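Local coordinates for decapping nuclease RAI1 (Scheffersomyces stipitis, PDB 5BTO), which removes the NAD cap from NAD-capped RNAs, also hydrolyses methylguanosine-capped and triphosphorylated RNA 5' ends with a divalent metal, and stabilises and stimulates the exoribonuclease RAT1, at residues 10-13 with 14-18; 107-110 with 111-114; 341-344 with 345-349; 388-391 with 392-396. All coordinates share one frame; numbering follows the deposited sequence.

Contact 1. Residues 10-13 with 14-18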
# COMPACT_ATOMS: atom_id res chain seq x y z
N LYS A 10 -9.69 3.66 8.08
CA LYS A 10 -8.52 3.96 7.24
C LYS A 10 -7.97 2.66 6.61
O LYS A 10 -8.12 1.60 7.19
CB LYS A 10 -7.39 4.58 8.08
CG LYS A 10 -7.77 5.90 8.75
CD LYS A 10 -6.66 6.41 9.67
CE LYS A 10 -7.03 7.72 10.35
NZ LYS A 10 -6.02 8.13 11.38
N THR A 11 -7.33 2.76 5.46
CA THR A 11 -6.87 1.57 4.74
C THR A 11 -5.37 1.60 4.50
O THR A 11 -4.81 2.64 4.16
CB THR A 11 -7.60 1.42 3.37
OG1 THR A 11 -9.00 1.27 3.60
CG2 THR A 11 -7.07 0.20 2.61
N LEU A 12 -4.72 0.46 4.70
CA LEU A 12 -3.30 0.31 4.40
C LEU A 12 -3.14 -0.59 3.18
O LEU A 12 -3.69 -1.69 3.15
CB LEU A 12 -2.56 -0.30 5.60
CG LEU A 12 -1.06 -0.52 5.41
CD1 LEU A 12 -0.28 0.79 5.30
CD2 LEU A 12 -0.48 -1.39 6.55
N SER A 13 -2.41 -0.13 2.17
CA SER A 13 -2.14 -0.94 0.98
C SER A 13 -1.41 -2.22 1.34
O SER A 13 -0.44 -2.18 2.11
CB SER A 13 -1.25 -0.20 -0.01
OG SER A 13 -0.94 -1.06 -1.10
N LEU A 14 -1.84 -3.34 0.78
CA LEU A 14 -1.12 -4.60 0.98
C LEU A 14 0.29 -4.52 0.39
O LEU A 14 1.14 -5.36 0.70
CB LEU A 14 -1.87 -5.77 0.32
CG LEU A 14 -3.24 -6.12 0.89
CD1 LEU A 14 -3.76 -7.38 0.22
CD2 LEU A 14 -3.19 -6.29 2.40
N GLN A 15 0.51 -3.54 -0.48
CA GLN A 15 1.82 -3.35 -1.11
C GLN A 15 2.78 -2.53 -0.24
O GLN A 15 3.92 -2.31 -0.64
CB GLN A 15 1.66 -2.67 -2.48
CG GLN A 15 0.86 -3.49 -3.47
CD GLN A 15 0.90 -2.91 -4.87
OE1 GLN A 15 1.16 -1.71 -5.07
NE2 GLN A 15 0.63 -3.75 -5.86
N SER A 16 2.33 -2.07 0.92
CA SER A 16 3.15 -1.16 1.72
C SER A 16 4.39 -1.91 2.24
O SER A 16 4.28 -3.04 2.69
CB SER A 16 2.36 -0.57 2.89
OG SER A 16 3.00 0.58 3.39
N ARG A 17 5.55 -1.26 2.18
CA ARG A 17 6.80 -1.91 2.60
C ARG A 17 7.69 -0.91 3.32
O ARG A 17 7.98 0.17 2.79
CB ARG A 17 7.57 -2.47 1.40
CG ARG A 17 6.87 -3.56 0.59
CD ARG A 17 6.76 -4.88 1.34
NE ARG A 17 6.15 -5.93 0.52
CZ ARG A 17 4.84 -6.16 0.46
NH1 ARG A 17 3.99 -5.41 1.16
NH2 ARG A 17 4.38 -7.15 -0.30
N ALA A 18 8.14 -1.27 4.52
CA ALA A 18 9.13 -0.47 5.22
C ALA A 18 10.52 -0.75 4.66
O ALA A 18 10.76 -1.79 4.04
CB ALA A 18 9.09 -0.75 6.72
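Ser13 grips the chain that follows it through two different oxygens. Its hydroxyl OG accepts from the backbone N of Gln15 at 2.9 Å, with an N-H...O angle of 151°, while its carbonyl O takes the backbone N of Ser16 at 3.0 Å. The second donor stands above the carbonyl plane, 61° out of it, rather than on a lone pair. With OG trans to its own backbone N (chi1 176°), the hydroxyl lies beside the carbonyl carbon and leans forward over the next peptides, also meeting Gln15 CB at 3.4 Å. The pair of bonds makes an ST turn superposed on a type I beta turn from Ser13 to Ser16, by which the chain leaves strand 9-12, outermost in the large sheet of this chain. Ser13 OG is also hydrogen-bonded to Glu50 OE2 of the second subunit. With an alanine here the Gln15 N-H is likely to lose its acceptor and Glu50 of the second subunit its hydroxyl mate. Beside the turn, Leu12 CD1 lies against the Ser16 side chain, 3.8 Å from Ser16 CB. Ser16 OG in turn is hydrogen-bonded to Asp49 of the second subunit. Further out, Arg17 folds back over the turn, and its NH1 donates to Leu14 O at 2.9 Å and to Ser16 O at 2.8 Å, both acceptors close to the guanidinium plane.

Contact 2. Residues 107-110 with 111-114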
# COMPACT_ATOMS: atom_id res chain seq x y z
N VAL A 107 6.72 -0.86 31.94
CA VAL A 107 7.69 -1.40 31.00
C VAL A 107 7.87 -0.42 29.85
O VAL A 107 6.91 0.21 29.38
CB VAL A 107 7.25 -2.80 30.48
CG1 VAL A 107 5.92 -2.70 29.74
CG2 VAL A 107 8.31 -3.42 29.58
N ASN A 108 9.11 -0.31 29.37
CA ASN A 108 9.45 0.69 28.37
C ASN A 108 9.25 0.18 26.95
O ASN A 108 10.22 -0.09 26.24
CB ASN A 108 10.89 1.15 28.55
CG ASN A 108 11.27 2.25 27.59
OD1 ASN A 108 10.47 3.14 27.29
ND2 ASN A 108 12.50 2.19 27.09
N VAL A 109 7.99 0.05 26.54
CA VAL A 109 7.64 -0.34 25.17
C VAL A 109 6.47 0.47 24.65
O VAL A 109 5.78 1.16 25.42
CB VAL A 109 7.27 -1.84 25.06
CG1 VAL A 109 8.44 -2.72 25.52
CG2 VAL A 109 6.01 -2.16 25.85
N ASP A 110 6.25 0.39 23.34
CA ASP A 110 5.15 1.08 22.68
C ASP A 110 3.93 0.18 22.53
O ASP A 110 2.80 0.66 22.54
CB ASP A 110 5.58 1.55 21.29
CG ASP A 110 6.75 2.50 21.34
OD1 ASP A 110 6.59 3.59 21.93
OD2 ASP A 110 7.82 2.18 20.78
N ILE A 111 4.18 -1.12 22.37
CA ILE A 111 3.11 -2.08 22.09
C ILE A 111 3.24 -3.31 22.98
O ILE A 111 4.34 -3.81 23.20
CB ILE A 111 3.15 -2.54 20.61
CG1 ILE A 111 2.91 -1.37 19.65
CG2 ILE A 111 2.12 -3.64 20.36
CD1 ILE A 111 3.26 -1.72 18.21
N ILE A 112 2.11 -3.79 23.50
CA ILE A 112 2.08 -4.98 24.35
C ILE A 112 1.10 -5.97 23.72
O ILE A 112 -0.07 -5.64 23.53
CB ILE A 112 1.62 -4.61 25.78
CG1 ILE A 112 2.69 -3.76 26.47
CG2 ILE A 112 1.28 -5.87 26.61
CD1 ILE A 112 2.20 -3.00 27.70
N THR A 113 1.56 -7.17 23.38
CA THR A 113 0.70 -8.10 22.66
C THR A 113 1.24 -9.52 22.70
O THR A 113 2.20 -9.80 23.42
CB THR A 113 0.52 -7.63 21.19
OG1 THR A 113 -0.53 -8.38 20.55
CG2 THR A 113 1.82 -7.78 20.42
N TYR A 114 0.59 -10.41 21.96
CA TYR A 114 1.01 -11.80 21.86
C TYR A 114 1.72 -12.10 20.54
O TYR A 114 1.34 -11.60 19.48
CB TYR A 114 -0.20 -12.74 22.00
CG TYR A 114 -0.59 -13.06 23.42
CD1 TYR A 114 0.07 -14.05 24.14
CD2 TYR A 114 -1.62 -12.38 24.05
CE1 TYR A 114 -0.28 -14.34 25.44
CE2 TYR A 114 -1.98 -12.67 25.36
CZ TYR A 114 -1.31 -13.66 26.05
OH TYR A 114 -1.65 -13.95 27.35
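Val109 and Ile112 form a small apolar contact at the entrance to strand 111-114, where a loop from helix 87-101 runs into the large mixed sheet of the PD-(D/E)XK nuclease fold. No hydrogen bond joins 107-110 to 111-114; across this continuous stretch the side chains meet by apolar packing, while the backbone bonds go to neighbouring strands. The loop turns sharply at Asn108, the centre of an inverse gamma turn closed by a weak bond from Val109 N to Val107 O at 3.0 Å. This turn brings the side chains of Val107 and Val109 round to face the strand. Asp110 and Ile111 make backbone hydrogen bonds with Lys229, and Ile112 with Leu143, so strands 228-235 and 142-147 flank the chain as it enters the sheet. The Asp110 carboxylate reaches outside, with OD2 accepting from Lys229 N and OD1 in a salt bridge to Arg353. At its far end the strand delivers Tyr114, a substrate-binding residue, at the N-cap of the next helix. The Val109 and Ile112 side chains cross at about a right angle. Val109 CG2, placed between its own backbone N and carbonyl carbon, is 3.5 Å from Ile111 O. The same methyl presses on Ile112 CG1 at 3.7 Å, and beyond it Ile112 CD1 meets Val107 CG1 at 4.3 Å.

Contact 3. Residues 341-344 with 345-349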
# COMPACT_ATOMS: atom_id res chain seq x y z
N GLY A 341 6.97 -4.49 9.15
CA GLY A 341 7.48 -3.21 9.60
C GLY A 341 6.55 -2.09 9.18
O GLY A 341 6.33 -1.13 9.93
N ALA A 342 5.99 -2.20 7.98
CA ALA A 342 5.06 -1.17 7.50
C ALA A 342 3.79 -1.12 8.35
O ALA A 342 3.28 -0.04 8.68
CB ALA A 342 4.70 -1.40 6.00
N VAL A 343 3.26 -2.30 8.68
CA VAL A 343 2.05 -2.39 9.47
C VAL A 343 2.25 -1.78 10.85
O VAL A 343 1.44 -0.96 11.31
CB VAL A 343 1.61 -3.85 9.66
CG1 VAL A 343 0.45 -3.92 10.66
CG2 VAL A 343 1.24 -4.47 8.33
N ILE A 344 3.33 -2.18 11.53
CA ILE A 344 3.57 -1.68 12.88
C ILE A 344 3.78 -0.16 12.87
O ILE A 344 3.22 0.56 13.71
CB ILE A 344 4.78 -2.38 13.53
CG1 ILE A 344 4.50 -3.88 13.71
CG2 ILE A 344 5.10 -1.74 14.89
CD1 ILE A 344 3.28 -4.21 14.54
N GLU A 345 4.58 0.33 11.94
CA GLU A 345 4.79 1.78 11.82
C GLU A 345 3.47 2.53 11.58
O GLU A 345 3.22 3.58 12.17
CB GLU A 345 5.77 2.08 10.69
CG GLU A 345 6.09 3.55 10.51
CD GLU A 345 6.89 3.81 9.24
OE1 GLU A 345 6.36 3.52 8.15
OE2 GLU A 345 8.04 4.30 9.33
N TRP A 346 2.63 1.97 10.70
CA TRP A 346 1.35 2.58 10.37
C TRP A 346 0.44 2.65 11.60
O TRP A 346 -0.16 3.69 11.88
CB TRP A 346 0.68 1.77 9.25
CG TRP A 346 -0.56 2.37 8.67
CD1 TRP A 346 -0.66 3.52 7.95
CD2 TRP A 346 -1.87 1.79 8.69
NE1 TRP A 346 -1.96 3.71 7.54
CE2 TRP A 346 -2.73 2.66 7.98
CE3 TRP A 346 -2.41 0.63 9.26
CZ2 TRP A 346 -4.09 2.40 7.81
CZ3 TRP A 346 -3.76 0.37 9.09
CH2 TRP A 346 -4.59 1.26 8.37
N LEU A 347 0.35 1.55 12.36
CA LEU A 347 -0.51 1.55 13.54
C LEU A 347 -0.07 2.62 14.52
O LEU A 347 -0.90 3.34 15.07
CB LEU A 347 -0.54 0.19 14.22
CG LEU A 347 -1.18 -0.93 13.40
CD1 LEU A 347 -1.08 -2.25 14.15
CD2 LEU A 347 -2.64 -0.59 13.07
N LEU A 348 1.24 2.72 14.74
CA LEU A 348 1.74 3.72 15.68
C LEU A 348 1.53 5.15 15.19
O LEU A 348 1.34 6.06 16.00
CB LEU A 348 3.21 3.45 16.04
CG LEU A 348 3.40 2.22 16.93
CD1 LEU A 348 4.87 1.86 17.08
CD2 LEU A 348 2.75 2.42 18.29
N GLN A 349 1.54 5.35 13.87
CA GLN A 349 1.30 6.66 13.28
C GLN A 349 -0.17 7.07 13.31
O GLN A 349 -0.50 8.25 13.48
CB GLN A 349 1.79 6.70 11.83
CG GLN A 349 3.30 6.83 11.67
CD GLN A 349 3.71 6.91 10.20
OE1 GLN A 349 2.87 7.06 9.32
NE2 GLN A 349 5.02 6.82 9.94
O HOH W 1 4.03 2.29 7.44
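Ile344 stands on one side of its helix, with Leu348 one turn on. Its CG2 branch, trans to the backbone N, comes within 4.2 Å of Leu348 CD1, and its carbonyl O accepts from Leu348 N at 3.1 Å. Outside the helix, Ile344 packs on Ala228 and Met230 of strand 228-235. Val343 repeats the pattern with Leu347. The two side chains lie side by side and point the same way, Val343 CG1 being 4.2 Å from Leu347 CD1. Val343 O receives Leu347 N at 2.9 Å, nearly along the C=O axis (C=O...N angle 160°), and Leu347 CG rests 3.4 Å from the same oxygen. Val343 turns to Phe371 of strand 370-375, so the neighbouring residues Val343 and Ile344 reach different strands. Glu345 belongs to the exposed face. Its N donates to Gly341 O at 3.0 Å, its chain runs extended to CD, and the carboxylate is turned (chi3 61°) so that OE1 meets a water. That water donates to Glu345 OE1 and to Ala342 O, 2.7 Å each. Ala342 O also accepts from Trp346 N, so two donors share this one carbonyl. Successive i to i+4 backbone bonds, with apolar residues turned to strands and a carboxylate to water, mark an amphipathic alpha-helix, here helix 333-350 packed against the large sheet.

Contact 4. Residues 388-391 with 392-396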
# COMPACT_ATOMS: atom_id res chain seq x y z
N GLU A 388 -12.40 -7.00 29.31
CA GLU A 388 -11.89 -7.93 28.30
C GLU A 388 -10.40 -7.77 27.99
O GLU A 388 -9.68 -8.77 27.92
CB GLU A 388 -12.71 -7.89 27.00
CG GLU A 388 -12.07 -8.74 25.88
CD GLU A 388 -12.99 -9.04 24.71
OE1 GLU A 388 -14.23 -9.03 24.90
OE2 GLU A 388 -12.48 -9.32 23.60
N MET A 389 -9.95 -6.54 27.82
CA MET A 389 -8.53 -6.27 27.55
C MET A 389 -7.80 -5.79 28.80
O MET A 389 -6.92 -6.47 29.32
CB MET A 389 -8.40 -5.23 26.42
CG MET A 389 -6.96 -4.86 26.06
SD MET A 389 -6.42 -5.57 24.50
CE MET A 389 -7.88 -5.22 23.50
N LEU A 390 -8.16 -4.60 29.28
CA LEU A 390 -7.58 -4.06 30.51
C LEU A 390 -8.30 -4.63 31.72
O LEU A 390 -9.53 -4.82 31.69
CB LEU A 390 -7.66 -2.53 30.52
CG LEU A 390 -7.00 -1.80 29.35
CD1 LEU A 390 -7.15 -0.28 29.49
CD2 LEU A 390 -5.53 -2.18 29.21
N THR A 391 -7.55 -4.91 32.78
CA THR A 391 -8.14 -5.39 34.02
C THR A 391 -8.15 -4.27 35.05
O THR A 391 -7.36 -3.33 34.96
CB THR A 391 -7.36 -6.57 34.59
OG1 THR A 391 -6.07 -6.12 35.02
CG2 THR A 391 -7.19 -7.67 33.53
N SER A 392 -9.03 -4.37 36.03
CA SER A 392 -9.09 -3.34 37.07
C SER A 392 -7.78 -3.31 37.86
O SER A 392 -7.30 -2.24 38.23
CB SER A 392 -10.29 -3.55 37.99
OG SER A 392 -10.26 -4.81 38.63
N GLU A 393 -7.20 -4.48 38.10
CA GLU A 393 -5.95 -4.57 38.84
C GLU A 393 -4.82 -3.85 38.09
O GLU A 393 -4.02 -3.13 38.69
CB GLU A 393 -5.57 -6.03 39.10
CG GLU A 393 -6.48 -6.76 40.08
CD GLU A 393 -7.81 -7.21 39.48
OE1 GLU A 393 -7.99 -7.13 38.23
OE2 GLU A 393 -8.69 -7.64 40.26
N PHE A 394 -4.75 -4.05 36.78
CA PHE A 394 -3.68 -3.43 36.01
C PHE A 394 -3.85 -1.91 35.96
O PHE A 394 -2.88 -1.17 36.13
CB PHE A 394 -3.66 -4.03 34.60
CG PHE A 394 -2.64 -3.40 33.69
CD1 PHE A 394 -1.29 -3.64 33.86
CD2 PHE A 394 -3.05 -2.61 32.62
CE1 PHE A 394 -0.36 -3.07 33.02
CE2 PHE A 394 -2.13 -2.04 31.77
CZ PHE A 394 -0.79 -2.27 31.95
N LYS A 395 -5.07 -1.44 35.74
CA LYS A 395 -5.31 -0.00 35.67
C LYS A 395 -5.00 0.68 37.00
O LYS A 395 -4.38 1.74 37.04
CB LYS A 395 -6.75 0.30 35.24
CG LYS A 395 -7.03 -0.16 33.80
CD LYS A 395 -8.41 0.27 33.33
CE LYS A 395 -9.52 -0.50 34.04
NZ LYS A 395 -10.86 0.08 33.69
N GLN A 396 -5.42 0.05 38.09
CA GLN A 396 -5.16 0.61 39.41
C GLN A 396 -3.65 0.72 39.65
O GLN A 396 -3.16 1.73 40.16
CB GLN A 396 -5.82 -0.23 40.50
CG GLN A 396 -5.79 0.40 41.88
CD GLN A 396 -6.50 -0.45 42.90
OE1 GLN A 396 -5.87 -1.14 43.70
NE2 GLN A 396 -7.83 -0.41 42.88
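Thr391 is the N-cap of helix 392-400, and two hydrogen bonds start the helix from it. Its OG1 accepts from Phe394 N at 3.0 Å (N-H...O angle 155°), the capping bond, and its carbonyl O accepts from Lys395 N at 3.1 Å, the first i to i+4 bond. The hydroxyl sits between the backbone N and carbonyl carbon of Thr391 (chi1 67°), the crowded position that swings OG1 over the first turn. Among weaker polar contacts, Ser392 OG gives a weak, long bond to Glu393 OE1. Apolar contacts come from Leu390, one residue before the cap. Its CD2 approaches Phe394 CD2 obliquely at 4.2 Å, and the Phe394 ring continues onto Leu91 and Leu94 of helix 87-101. The methylenes of Lys395 cross Leu390 at about a right angle, while NZ donates to Arg385 O. A serine in place of Lys395 would probably leave Arg385 O without that donor and uncover the side of Leu390 that the methylenes now touch. Lys395 CD lies 4.0 Å from Leu390 CB, and the bend at chi3 (-70°) beyond it carries CE to 3.7 Å from Thr391 O.

How the contacts relate
Contact 3 joins contacts 1 and 2. The indole of Trp346 lies against the end of strand 9-12, with its CZ2 3.6 Å from Thr11 C, and Ala342 CB is 3.7 Å from Ser16 OG. Towards contact 2, Ile344 CG2 meets Ile111 CD1 at 3.8 Å. Contacts 1 and 2 themselves do not touch, their nearest atoms being about 12 Å apart, although both reach the large sheet. Contact 4 approaches contact 2 to about 5 Å between nearest atoms. The link to the substrate site is strand 111-114, whose last residue, Tyr114, binds substrate; the side chain of Thr391 is about 10 Å from that of Tyr114, and that of Ile344 about 12 Å from that of Arg115.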